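Local coordinates for protein putative methylase (Clostridium difficile, PDB 3LDU) that probably methylates guanine bases of ribosomal RNA, pairing an RNA-binding THUMP domain with a Rossmann-like methyltransferase domain that binds GTP, at residues C13-G16 against M17-M20; K72-D75 against E76-E79; R83-W86 against S87-I90; K239-W242 against D243-D247; Y346-F349 against E350-F353. One frame throughout, in Å; residues are numbered along the deposited sequence.

Contact 1. Residues C13-G16 against M17-M20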
# COMPACT_ATOMS: atom_id res chain seq x y z
N CYS A 13 -5.67 -4.05 -1.79
CA CYS A 13 -4.40 -3.65 -2.39
C CYS A 13 -4.65 -3.44 -3.86
O CYS A 13 -5.66 -3.88 -4.39
CB CYS A 13 -3.36 -4.75 -2.21
SG CYS A 13 -3.82 -6.36 -2.96
N PHE A 14 -3.72 -2.78 -4.53
CA PHE A 14 -3.88 -2.63 -5.97
C PHE A 14 -3.72 -3.97 -6.67
O PHE A 14 -3.04 -4.87 -6.16
CB PHE A 14 -2.96 -1.54 -6.51
CG PHE A 14 -3.53 -0.16 -6.34
CD1 PHE A 14 -3.25 0.59 -5.21
CD2 PHE A 14 -4.39 0.37 -7.29
CE1 PHE A 14 -3.80 1.85 -5.05
CE2 PHE A 14 -4.93 1.63 -7.14
CZ PHE A 14 -4.64 2.37 -6.02
N PHE A 15 -4.41 -4.14 -7.80
CA PHE A 15 -4.31 -5.38 -8.56
C PHE A 15 -2.86 -5.61 -8.95
O PHE A 15 -2.19 -4.70 -9.40
CB PHE A 15 -5.20 -5.32 -9.80
CG PHE A 15 -6.65 -5.10 -9.49
CD1 PHE A 15 -7.29 -5.89 -8.55
CD2 PHE A 15 -7.37 -4.11 -10.13
CE1 PHE A 15 -8.63 -5.70 -8.25
CE2 PHE A 15 -8.71 -3.91 -9.84
CZ PHE A 15 -9.34 -4.71 -8.90
N GLY A 16 -2.38 -6.83 -8.73
CA GLY A 16 -0.99 -7.18 -9.01
C GLY A 16 -0.13 -7.14 -7.76
O GLY A 16 1.01 -7.60 -7.76
N MSE A 17 -0.69 -6.62 -6.68
CA MSE A 17 0.00 -6.53 -5.39
C MSE A 17 -0.34 -7.66 -4.40
O MSE A 17 0.25 -7.74 -3.32
CB MSE A 17 -0.31 -5.19 -4.72
CG MSE A 17 0.12 -4.00 -5.54
SE MSE A 17 2.01 -3.69 -5.26
CE MSE A 17 2.85 -5.11 -6.35
N GLU A 18 -1.29 -8.52 -4.79
CA GLU A 18 -1.80 -9.56 -3.89
C GLU A 18 -0.74 -10.53 -3.38
O GLU A 18 -0.75 -10.91 -2.21
CB GLU A 18 -2.93 -10.36 -4.56
CG GLU A 18 -4.13 -9.53 -4.97
CD GLU A 18 -4.03 -8.96 -6.37
OE1 GLU A 18 -2.93 -8.99 -6.98
OE2 GLU A 18 -5.06 -8.47 -6.87
N LYS A 19 0.18 -10.94 -4.25
CA LYS A 19 1.23 -11.86 -3.86
C LYS A 19 2.20 -11.25 -2.84
O LYS A 19 2.59 -11.90 -1.87
CB LYS A 19 2.03 -12.33 -5.08
CG LYS A 19 2.00 -13.83 -5.31
CD LYS A 19 0.61 -14.30 -5.67
CE LYS A 19 0.68 -15.42 -6.70
NZ LYS A 19 1.37 -14.97 -7.94
N MSE A 20 2.58 -9.99 -3.05
CA MSE A 20 3.47 -9.31 -2.12
C MSE A 20 2.79 -9.10 -0.79
O MSE A 20 3.39 -9.31 0.25
CB MSE A 20 3.93 -7.95 -2.66
CG MSE A 20 4.90 -8.05 -3.80
SE MSE A 20 4.03 -8.40 -5.49
CE MSE A 20 2.18 -8.70 -5.10

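Contact 2. Residues K72-D75 against E76-E79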
# COMPACT_ATOMS: atom_id res chain seq x y z
N LYS A 72 -30.07 -9.33 -2.22
CA LYS A 72 -30.51 -8.99 -3.57
C LYS A 72 -31.56 -7.88 -3.58
O LYS A 72 -31.98 -7.41 -4.64
CB LYS A 72 -31.05 -10.24 -4.27
CG LYS A 72 -29.97 -11.27 -4.59
CD LYS A 72 -30.57 -12.50 -5.27
CE LYS A 72 -29.52 -13.58 -5.53
NZ LYS A 72 -28.58 -13.24 -6.64
N SER A 73 -32.00 -7.47 -2.40
CA SER A 73 -32.95 -6.36 -2.29
C SER A 73 -32.58 -5.49 -1.10
O SER A 73 -31.86 -5.93 -0.20
CB SER A 73 -34.36 -6.91 -2.09
OG SER A 73 -34.48 -7.53 -0.82
N PHE A 74 -33.08 -4.26 -1.08
CA PHE A 74 -32.81 -3.41 0.06
C PHE A 74 -33.44 -3.94 1.35
O PHE A 74 -32.87 -3.82 2.43
CB PHE A 74 -33.18 -1.95 -0.25
CG PHE A 74 -32.26 -1.30 -1.26
CD1 PHE A 74 -30.97 -0.95 -0.91
CD2 PHE A 74 -32.68 -1.09 -2.56
CE1 PHE A 74 -30.12 -0.38 -1.84
CE2 PHE A 74 -31.84 -0.51 -3.50
CZ PHE A 74 -30.56 -0.15 -3.13
N ASP A 75 -34.60 -4.58 1.24
CA ASP A 75 -35.20 -5.23 2.41
C ASP A 75 -34.26 -6.31 2.97
O ASP A 75 -34.05 -6.41 4.18
CB ASP A 75 -36.57 -5.83 2.06
CG ASP A 75 -37.61 -4.76 1.75
OD1 ASP A 75 -37.53 -3.66 2.34
OD2 ASP A 75 -38.51 -5.02 0.93
N GLU A 76 -33.68 -7.12 2.09
CA GLU A 76 -32.77 -8.17 2.53
C GLU A 76 -31.49 -7.57 3.14
O GLU A 76 -31.00 -8.06 4.16
CB GLU A 76 -32.44 -9.12 1.37
CG GLU A 76 -31.71 -10.38 1.79
CD GLU A 76 -31.51 -11.38 0.66
OE1 GLU A 76 -31.20 -12.56 0.96
OE2 GLU A 76 -31.67 -11.00 -0.53
N LEU A 77 -30.96 -6.53 2.51
CA LEU A 77 -29.79 -5.81 3.05
C LEU A 77 -30.10 -5.28 4.46
O LEU A 77 -29.30 -5.45 5.39
CB LEU A 77 -29.39 -4.66 2.11
CG LEU A 77 -28.31 -3.69 2.62
CD1 LEU A 77 -27.00 -4.43 2.79
CD2 LEU A 77 -28.11 -2.51 1.66
N PHE A 78 -31.25 -4.64 4.61
CA PHE A 78 -31.67 -4.12 5.92
C PHE A 78 -31.82 -5.22 6.97
O PHE A 78 -31.23 -5.14 8.05
CB PHE A 78 -32.98 -3.33 5.80
CG PHE A 78 -33.47 -2.80 7.12
CD1 PHE A 78 -32.89 -1.69 7.69
CD2 PHE A 78 -34.50 -3.44 7.80
CE1 PHE A 78 -33.33 -1.20 8.91
CE2 PHE A 78 -34.94 -2.96 9.02
CZ PHE A 78 -34.36 -1.84 9.58
N GLU A 79 -32.60 -6.24 6.67
CA GLU A 79 -32.82 -7.31 7.64
C GLU A 79 -31.52 -7.99 8.07
O GLU A 79 -31.31 -8.25 9.26
CB GLU A 79 -33.83 -8.34 7.11
CG GLU A 79 -35.26 -7.79 7.03
CD GLU A 79 -35.85 -7.47 8.41
OE1 GLU A 79 -35.54 -8.20 9.38
OE2 GLU A 79 -36.62 -6.49 8.52

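Contact 3. Residues R83-W86 against S87-I90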
# COMPACT_ATOMS: atom_id res chain seq x y z
N ARG A 83 -29.82 -7.58 11.98
CA ARG A 83 -29.73 -8.75 12.86
C ARG A 83 -28.34 -8.94 13.46
O ARG A 83 -28.18 -9.68 14.42
CB ARG A 83 -30.20 -10.03 12.15
CG ARG A 83 -29.52 -10.32 10.81
CD ARG A 83 -28.10 -10.86 10.95
NE ARG A 83 -27.55 -11.29 9.66
CZ ARG A 83 -26.28 -11.63 9.45
NH1 ARG A 83 -25.40 -11.60 10.45
NH2 ARG A 83 -25.89 -12.01 8.24
N ILE A 84 -27.34 -8.30 12.88
CA ILE A 84 -25.99 -8.32 13.45
C ILE A 84 -26.05 -7.66 14.82
O ILE A 84 -26.79 -6.70 15.01
CB ILE A 84 -25.01 -7.55 12.55
CG1 ILE A 84 -24.89 -8.25 11.20
CG2 ILE A 84 -23.64 -7.40 13.23
CD1 ILE A 84 -24.19 -7.41 10.16
N ASN A 85 -25.29 -8.18 15.79
CA ASN A 85 -25.25 -7.58 17.11
C ASN A 85 -24.25 -6.44 17.12
O ASN A 85 -23.09 -6.62 17.49
CB ASN A 85 -24.90 -8.60 18.19
CG ASN A 85 -24.94 -8.01 19.60
OD1 ASN A 85 -24.42 -8.59 20.55
ND2 ASN A 85 -25.57 -6.84 19.73
N TRP A 86 -24.70 -5.27 16.68
CA TRP A 86 -23.79 -4.15 16.51
C TRP A 86 -23.19 -3.61 17.81
O TRP A 86 -22.09 -3.07 17.80
CB TRP A 86 -24.43 -3.04 15.67
CG TRP A 86 -24.40 -3.39 14.22
CD1 TRP A 86 -25.44 -3.87 13.46
CD2 TRP A 86 -23.26 -3.34 13.36
NE1 TRP A 86 -25.01 -4.10 12.17
CE2 TRP A 86 -23.68 -3.79 12.09
CE3 TRP A 86 -21.93 -2.96 13.54
CZ2 TRP A 86 -22.81 -3.85 11.00
CZ3 TRP A 86 -21.07 -3.02 12.45
CH2 TRP A 86 -21.51 -3.47 11.20
N SER A 87 -23.91 -3.77 18.92
CA SER A 87 -23.40 -3.31 20.22
C SER A 87 -22.10 -4.01 20.62
O SER A 87 -21.34 -3.50 21.45
CB SER A 87 -24.45 -3.50 21.31
OG SER A 87 -24.73 -4.88 21.50
N ARG A 88 -21.84 -5.18 20.05
CA ARG A 88 -20.59 -5.90 20.30
C ARG A 88 -19.39 -5.15 19.72
O ARG A 88 -18.27 -5.28 20.22
CB ARG A 88 -20.63 -7.31 19.69
CG ARG A 88 -21.33 -8.36 20.54
CD ARG A 88 -21.22 -9.73 19.89
NE ARG A 88 -19.88 -9.98 19.37
CZ ARG A 88 -19.53 -11.04 18.65
NH1 ARG A 88 -20.43 -11.96 18.35
NH2 ARG A 88 -18.28 -11.17 18.22
N TYR A 89 -19.63 -4.36 18.69
CA TYR A 89 -18.56 -3.71 17.93
C TYR A 89 -18.54 -2.20 18.05
O TYR A 89 -17.48 -1.58 17.97
CB TYR A 89 -18.69 -4.08 16.46
CG TYR A 89 -18.73 -5.57 16.25
CD1 TYR A 89 -17.60 -6.34 16.46
CD2 TYR A 89 -19.90 -6.19 15.86
CE1 TYR A 89 -17.63 -7.70 16.28
CE2 TYR A 89 -19.94 -7.55 15.67
CZ TYR A 89 -18.80 -8.30 15.87
OH TYR A 89 -18.85 -9.66 15.68
N ILE A 90 -19.73 -1.61 18.21
CA ILE A 90 -19.90 -0.17 18.35
C ILE A 90 -20.38 0.13 19.77
O ILE A 90 -21.50 -0.21 20.11
CB ILE A 90 -20.97 0.39 17.35
CG1 ILE A 90 -20.66 -0.03 15.91
CG2 ILE A 90 -21.06 1.91 17.45
CD1 ILE A 90 -19.24 0.20 15.51
O HOH W 1 -26.75 -4.05 18.71

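Contact 4. Residues K239-W242 against D243-D247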
# COMPACT_ATOMS: atom_id res chain seq x y z
N LYS A 239 -3.23 -1.29 25.49
CA LYS A 239 -1.90 -1.80 25.80
C LYS A 239 -1.32 -2.52 24.58
O LYS A 239 -0.11 -2.50 24.35
CB LYS A 239 -1.98 -2.76 27.00
CG LYS A 239 -0.67 -3.40 27.39
CD LYS A 239 -0.84 -4.19 28.68
CE LYS A 239 0.18 -5.32 28.77
NZ LYS A 239 -0.01 -6.30 27.67
N ILE A 240 -2.20 -3.15 23.81
CA ILE A 240 -1.77 -3.87 22.61
C ILE A 240 -1.17 -2.92 21.58
O ILE A 240 -0.05 -3.13 21.12
CB ILE A 240 -2.91 -4.70 22.01
CG1 ILE A 240 -3.14 -5.94 22.87
CG2 ILE A 240 -2.57 -5.13 20.59
CD1 ILE A 240 -4.25 -6.84 22.38
N TRP A 241 -1.90 -1.85 21.25
CA TRP A 241 -1.37 -0.85 20.32
C TRP A 241 -0.06 -0.28 20.86
O TRP A 241 0.89 -0.05 20.11
CB TRP A 241 -2.37 0.28 20.06
CG TRP A 241 -3.08 0.21 18.71
CD1 TRP A 241 -4.42 0.01 18.48
CD2 TRP A 241 -2.47 0.34 17.42
NE1 TRP A 241 -4.67 0.02 17.13
CE2 TRP A 241 -3.50 0.21 16.45
CE3 TRP A 241 -1.16 0.55 16.98
CZ2 TRP A 241 -3.25 0.29 15.09
CZ3 TRP A 241 -0.92 0.63 15.61
CH2 TRP A 241 -1.96 0.50 14.69
N TRP A 242 -0.01 -0.07 22.18
CA TRP A 242 1.19 0.50 22.77
C TRP A 242 2.40 -0.42 22.65
O TRP A 242 3.48 0.01 22.23
CB TRP A 242 0.94 0.89 24.24
CG TRP A 242 1.74 2.08 24.61
CD1 TRP A 242 1.47 3.38 24.30
CD2 TRP A 242 2.97 2.09 25.35
NE1 TRP A 242 2.45 4.20 24.80
CE2 TRP A 242 3.38 3.44 25.45
CE3 TRP A 242 3.76 1.09 25.93
CZ2 TRP A 242 4.55 3.81 26.12
CZ3 TRP A 242 4.91 1.46 26.59
CH2 TRP A 242 5.30 2.81 26.68
N ASP A 243 2.22 -1.69 23.01
CA ASP A 243 3.29 -2.67 22.94
C ASP A 243 3.76 -2.88 21.50
O ASP A 243 4.95 -3.06 21.25
CB ASP A 243 2.84 -4.00 23.55
CG ASP A 243 2.71 -3.92 25.07
OD1 ASP A 243 3.17 -2.92 25.65
OD2 ASP A 243 2.16 -4.87 25.67
N VAL A 244 2.82 -2.86 20.56
CA VAL A 244 3.16 -3.02 19.15
C VAL A 244 4.01 -1.86 18.62
O VAL A 244 4.98 -2.08 17.89
CB VAL A 244 1.90 -3.22 18.27
CG1 VAL A 244 2.24 -3.05 16.79
CG2 VAL A 244 1.31 -4.59 18.53
N ARG A 245 3.68 -0.63 19.00
CA ARG A 245 4.53 0.51 18.62
C ARG A 245 5.92 0.46 19.23
O ARG A 245 6.91 0.74 18.56
CB ARG A 245 3.88 1.84 19.01
CG ARG A 245 2.83 2.30 18.06
CD ARG A 245 2.66 3.80 18.12
NE ARG A 245 1.48 4.18 17.37
CZ ARG A 245 1.50 4.63 16.12
NH1 ARG A 245 2.65 4.78 15.47
NH2 ARG A 245 0.35 4.93 15.52
N LYS A 246 5.98 0.16 20.53
CA LYS A 246 7.27 0.07 21.20
C LYS A 246 8.12 -1.05 20.59
O LYS A 246 9.33 -0.90 20.41
CB LYS A 246 7.10 -0.18 22.70
CG LYS A 246 8.34 0.12 23.52
CD LYS A 246 8.64 1.62 23.55
CE LYS A 246 7.60 2.38 24.36
NZ LYS A 246 7.93 3.82 24.52
N ASP A 247 7.48 -2.17 20.29
CA ASP A 247 8.13 -3.31 19.66
C ASP A 247 8.71 -2.88 18.32
O ASP A 247 9.85 -3.20 17.99
CB ASP A 247 7.13 -4.45 19.45
CG ASP A 247 7.73 -5.65 18.75
OD1 ASP A 247 8.76 -6.18 19.23
OD2 ASP A 247 7.16 -6.08 17.73

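Contact 5. Residues Y346-F349 against E350-F353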
# COMPACT_ATOMS: atom_id res chain seq x y z
N TYR A 346 3.98 2.80 -20.73
CA TYR A 346 4.30 2.75 -22.16
C TYR A 346 4.34 1.29 -22.62
O TYR A 346 5.24 0.54 -22.27
CB TYR A 346 5.63 3.47 -22.45
CG TYR A 346 5.88 3.67 -23.93
CD1 TYR A 346 5.32 4.75 -24.60
CD2 TYR A 346 6.64 2.77 -24.65
CE1 TYR A 346 5.53 4.94 -25.95
CE2 TYR A 346 6.86 2.95 -26.00
CZ TYR A 346 6.30 4.04 -26.65
OH TYR A 346 6.51 4.23 -28.00
N GLU A 347 3.33 0.89 -23.40
CA GLU A 347 3.16 -0.51 -23.78
C GLU A 347 4.38 -1.13 -24.47
O GLU A 347 4.81 -2.23 -24.12
CB GLU A 347 1.92 -0.68 -24.66
CG GLU A 347 0.60 -0.65 -23.90
CD GLU A 347 0.29 -1.96 -23.20
OE1 GLU A 347 0.12 -2.98 -23.90
OE2 GLU A 347 0.22 -1.97 -21.95
N ASP A 348 4.92 -0.40 -25.44
CA ASP A 348 6.02 -0.92 -26.26
C ASP A 348 7.39 -0.56 -25.69
O ASP A 348 8.34 -0.30 -26.44
CB ASP A 348 5.89 -0.37 -27.68
CG ASP A 348 6.55 -1.27 -28.70
OD1 ASP A 348 6.55 -2.50 -28.50
OD2 ASP A 348 7.05 -0.74 -29.72
N PHE A 349 7.49 -0.57 -24.36
CA PHE A 349 8.72 -0.21 -23.67
C PHE A 349 9.92 -1.06 -24.09
O PHE A 349 10.97 -0.53 -24.42
CB PHE A 349 8.55 -0.28 -22.14
CG PHE A 349 9.84 -0.15 -21.40
CD1 PHE A 349 10.42 1.09 -21.19
CD2 PHE A 349 10.50 -1.28 -20.95
CE1 PHE A 349 11.63 1.21 -20.52
CE2 PHE A 349 11.71 -1.17 -20.29
CZ PHE A 349 12.27 0.07 -20.07
N GLU A 350 9.74 -2.38 -24.10
CA GLU A 350 10.84 -3.29 -24.39
C GLU A 350 11.46 -2.99 -25.75
O GLU A 350 12.68 -3.06 -25.91
CB GLU A 350 10.38 -4.74 -24.31
CG GLU A 350 10.08 -5.18 -22.89
CD GLU A 350 9.28 -6.46 -22.84
OE1 GLU A 350 8.09 -6.41 -23.23
OE2 GLU A 350 9.83 -7.50 -22.42
N TYR A 351 10.62 -2.65 -26.72
CA TYR A 351 11.11 -2.33 -28.05
C TYR A 351 12.03 -1.10 -28.06
O TYR A 351 13.10 -1.12 -28.68
CB TYR A 351 9.96 -2.17 -29.04
CG TYR A 351 10.43 -1.83 -30.43
CD1 TYR A 351 10.98 -2.81 -31.25
CD2 TYR A 351 10.36 -0.53 -30.92
CE1 TYR A 351 11.42 -2.50 -32.53
CE2 TYR A 351 10.80 -0.22 -32.19
CZ TYR A 351 11.33 -1.20 -32.99
OH TYR A 351 11.78 -0.90 -34.26
N GLU A 352 11.63 -0.03 -27.39
CA GLU A 352 12.43 1.19 -27.39
C GLU A 352 13.65 1.07 -26.48
O GLU A 352 14.74 1.58 -26.79
CB GLU A 352 11.58 2.40 -27.00
CG GLU A 352 10.33 2.57 -27.84
CD GLU A 352 10.63 2.93 -29.29
OE1 GLU A 352 11.79 3.27 -29.59
OE2 GLU A 352 9.70 2.87 -30.12
N PHE A 353 13.47 0.38 -25.36
CA PHE A 353 14.55 0.10 -24.41
C PHE A 353 15.64 -0.80 -25.01
O PHE A 353 16.80 -0.72 -24.63
CB PHE A 353 13.97 -0.54 -23.15
CG PHE A 353 14.96 -0.72 -22.04
CD1 PHE A 353 15.44 0.37 -21.33
CD2 PHE A 353 15.40 -1.99 -21.69
CE1 PHE A 353 16.34 0.21 -20.30
CE2 PHE A 353 16.30 -2.16 -20.66
CZ PHE A 353 16.78 -1.05 -19.96
O HOH W 2 7.29 -3.92 -24.24
O HOH W 3 7.93 -3.80 -26.85

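Contact 1. Residues C13-G16 against M17-M20
Glu18 folds back over the turn that precedes its own helix and meets Gly16 with one carboxylate oxygen and Phe15 with the other. The bend lies at chi2 (89°), which swings the carboxylate away from the helix and toward the preceding backbone. There OE1 accepts from Gly16 N at 2.8 Å on its syn side, the donor standing 29° out of the carboxylate plane. OE2 lies at the edge of the Phe15 ring, near its plane, 3.8 Å from CD1; ring and carboxylate are turned only 24° from each other. Farther back along the same side chain, Glu18 CG rests on Cys13 SG at 3.8 Å. Phe14 to Met17 form a type II beta turn, closed by Met17 N donating to Phe14 O at 3.0 Å, and Gly16 takes the positive phi that this turn asks of its third residue. The selenomethionine Met17 runs its CB and CG past Phe14 O, and its CG also meets Phe14 CB at 4.1 Å. Beyond the segments, Glu18 OE2 accepts from Gly38 N, while Met17 packs on Leu363 and Leu183. The turn leads from strand 7-12 into helix 18-27 of the ferredoxin-like domain, and a single carboxylate, gripped by two backbone N-H groups, probably keeps its negative charge while tying the turn to the neighbouring hairpin.

Contact 2. Residues K72-D75 against E76-E79
Ser73 and Glu76 share the first turn of helix 74-82, where two side-chain oxygens take up backbone N-H groups in opposite directions. Ser73 is the N-cap: its OG accepts from Glu76 N at 3.0 Å, with an N-H...O angle of 158°. The hydroxyl reaches that N-H because chi1 of 68° sets OG between the serine's own backbone N and carbonyl carbon. Glu76 answers backwards. Its chain, extended beyond CG, carries OE2 to the backbone N of Lys72 at 2.9 Å; the N-H points almost straight at the oxygen (174°) but comes from above the carboxylate plane. The cap and this return bond therefore tie the residues just before the helix to its first turn.

Regular backbone bonds continue the spiral: Leu77 N donates to Ser73 O, Phe78 N to Phe74 O, and Glu79 N to Asp75 O, the last at 2.9 Å. The apolar part is smaller. Phe74 and Leu77 lie side by side and point the same way, with CD1 of Phe74 4.1 Å from CD2 of Leu77. The chain of Lys72 leads away from the helix, and its NZ forms a salt bridge with Asp152.

Within the THUMP domain the helix follows strand 63-70, and its aromatic face is turned to helix 111-129. Phe74 and Phe78 both pack on Ile117 of that helix, Phe78 also makes a cation-pi contact with Lys120, and Leu77 rests against Leu108 in the loop before it.

Contact 3. Residues R83-W86 against S87-I90
Trp86 and Ile90 lie side by side on the buried side of this turn, pointing the same way, with CE3 of the indole 4.0 Å from CG1 of the isoleucine. Ile84 supports the same indole, its CG2 standing 3.7 Å above one face toward the rim, and that methyl also meets the edge of the Tyr89 ring. Trp86 O is gripped twice. Ile90 N donates at 2.8 Å, nearly along the C=O axis, whereas Tyr89 N comes from above the carbonyl plane at 2.9 Å. The pyrrole side of the indole is held as well, NE1 donating to Thr81 O.

Asn85 is the centre of an inverse gamma turn, which redirects the chain after helix 74-82 of the THUMP domain on its way to strand 98-104. Trp86 is inserted between helix 111-129, where it touches Ile122 and Leu126, and the sheet, where it meets Ile66 and Ile156.

The other side is more polar and more open. With CG anti to the backbone N (chi1 -176°), the Asn85 amide reaches over the following residues: ND2 donates to Ser87 OG at 2.8 Å, a bent bond of 134°, and OD1 lies 3.1 Å from Arg88 CG. The amide and guanidinium planes are nearly perpendicular, 79° apart. A water accepts from Ser87 N at 2.9 Å and, weakly, from Asn85 ND2. Arg88 is exposed, although its CB sits over the centre of one face of the Tyr89 ring.

Contact 4. Residues K239-W242 against D243-D247
Lys239 sends CG anti to its backbone N and stays extended until chi4 (-62°), where the chain turns and brings NZ toward Asp243. This is an i to i+4 salt bridge on the surface of helix 238-251, in the Rossmann-like methyltransferase domain. The NZ to OD2 distance is 3.3 Å and the hydrogen bond within it is weak; Lys239 CG also passes Asp243 OD2 at 3.6 Å.

Three residues on, a second i to i+4 pair repeats the spacing with different chemistry. Bends at chi2 and chi3 lay the tail of Lys246 alongside the Trp242 indole, pointing the same way. Between these pairs the backbone keeps its helical bonds, among them Val244 N to Ile240 O at 2.9 Å.

The inner face of the helix looks toward the ferredoxin-like domain. Trp241 packs on Ala50 and Met54 of helix 48-55 and meets the ring of Phe228, and Arg245 beside it forms a salt bridge with Glu231 and donates to Arg226 O. On the exposed face, CE of Lys246 lies 3.3 Å from CH2 of Trp242, approaching the ring obliquely.

Contact 5. Residues Y346-F349 against E350-F353
Tyr346 starts the first segment by laying CE2 of its ring 3.9 Å from CG of Glu352, the two side chains crossing with ring and carboxylate planes 69° apart. Tyr346 to Phe349 form a type I beta turn. Next, the carbonyl of Glu347 takes a hydrogen bond from a water that also accepts from Glu350 N and donates to Glu350 OE1, a bridge into the first turn of the helix.

Asp348 holds the N-cap position, yet its side chain makes no direct capping bond. Its carboxylate lies beside Tyr351, the planes only 9° apart and OD2 3.3 Å from Tyr351 CB, while a second water, unusually close to OD1, links it to Tyr351 N. Asp348 O receives weak bonds from Tyr351 N and Glu352 N.

Phe349 carries the apolar core. Chi1 of 170° directs its ring along the helix to Phe353, whose CB sits over one face, 3.8 Å from the ring centroid in a CH-pi contact. The two rings are near parallel but slid apart, and Phe353 N donates to Phe349 O at 2.8 Å. This short helix, 349-353, follows strand 339-344 and packs its aromatic side against Tyr325 and Leu328 of helix 315-333 and Phe373 and Tyr375 of strand 368-375.

All five are local contacts, spread in series along the chain; contact 2 lies at the surface, the other four are partly buried. Contacts 2 and 3 adjoin in sequence within the THUMP domain, their centres 18 Å apart: the first is a helix start with a serine cap, the second a turn built on a tryptophan. Contacts 4 and 5 share the methyltransferase domain yet lie on opposite sides of the chain's centre, one pairing lysines with an aspartate and a tryptophan along an exposed helix face, the other relying on a CH-pi contact between phenylalanines and on bridging waters. Contact 1, about 9 Å from the chain's centre, is the most central; like contact 2 it uses a glutamate carboxylate to hold a backbone N-H.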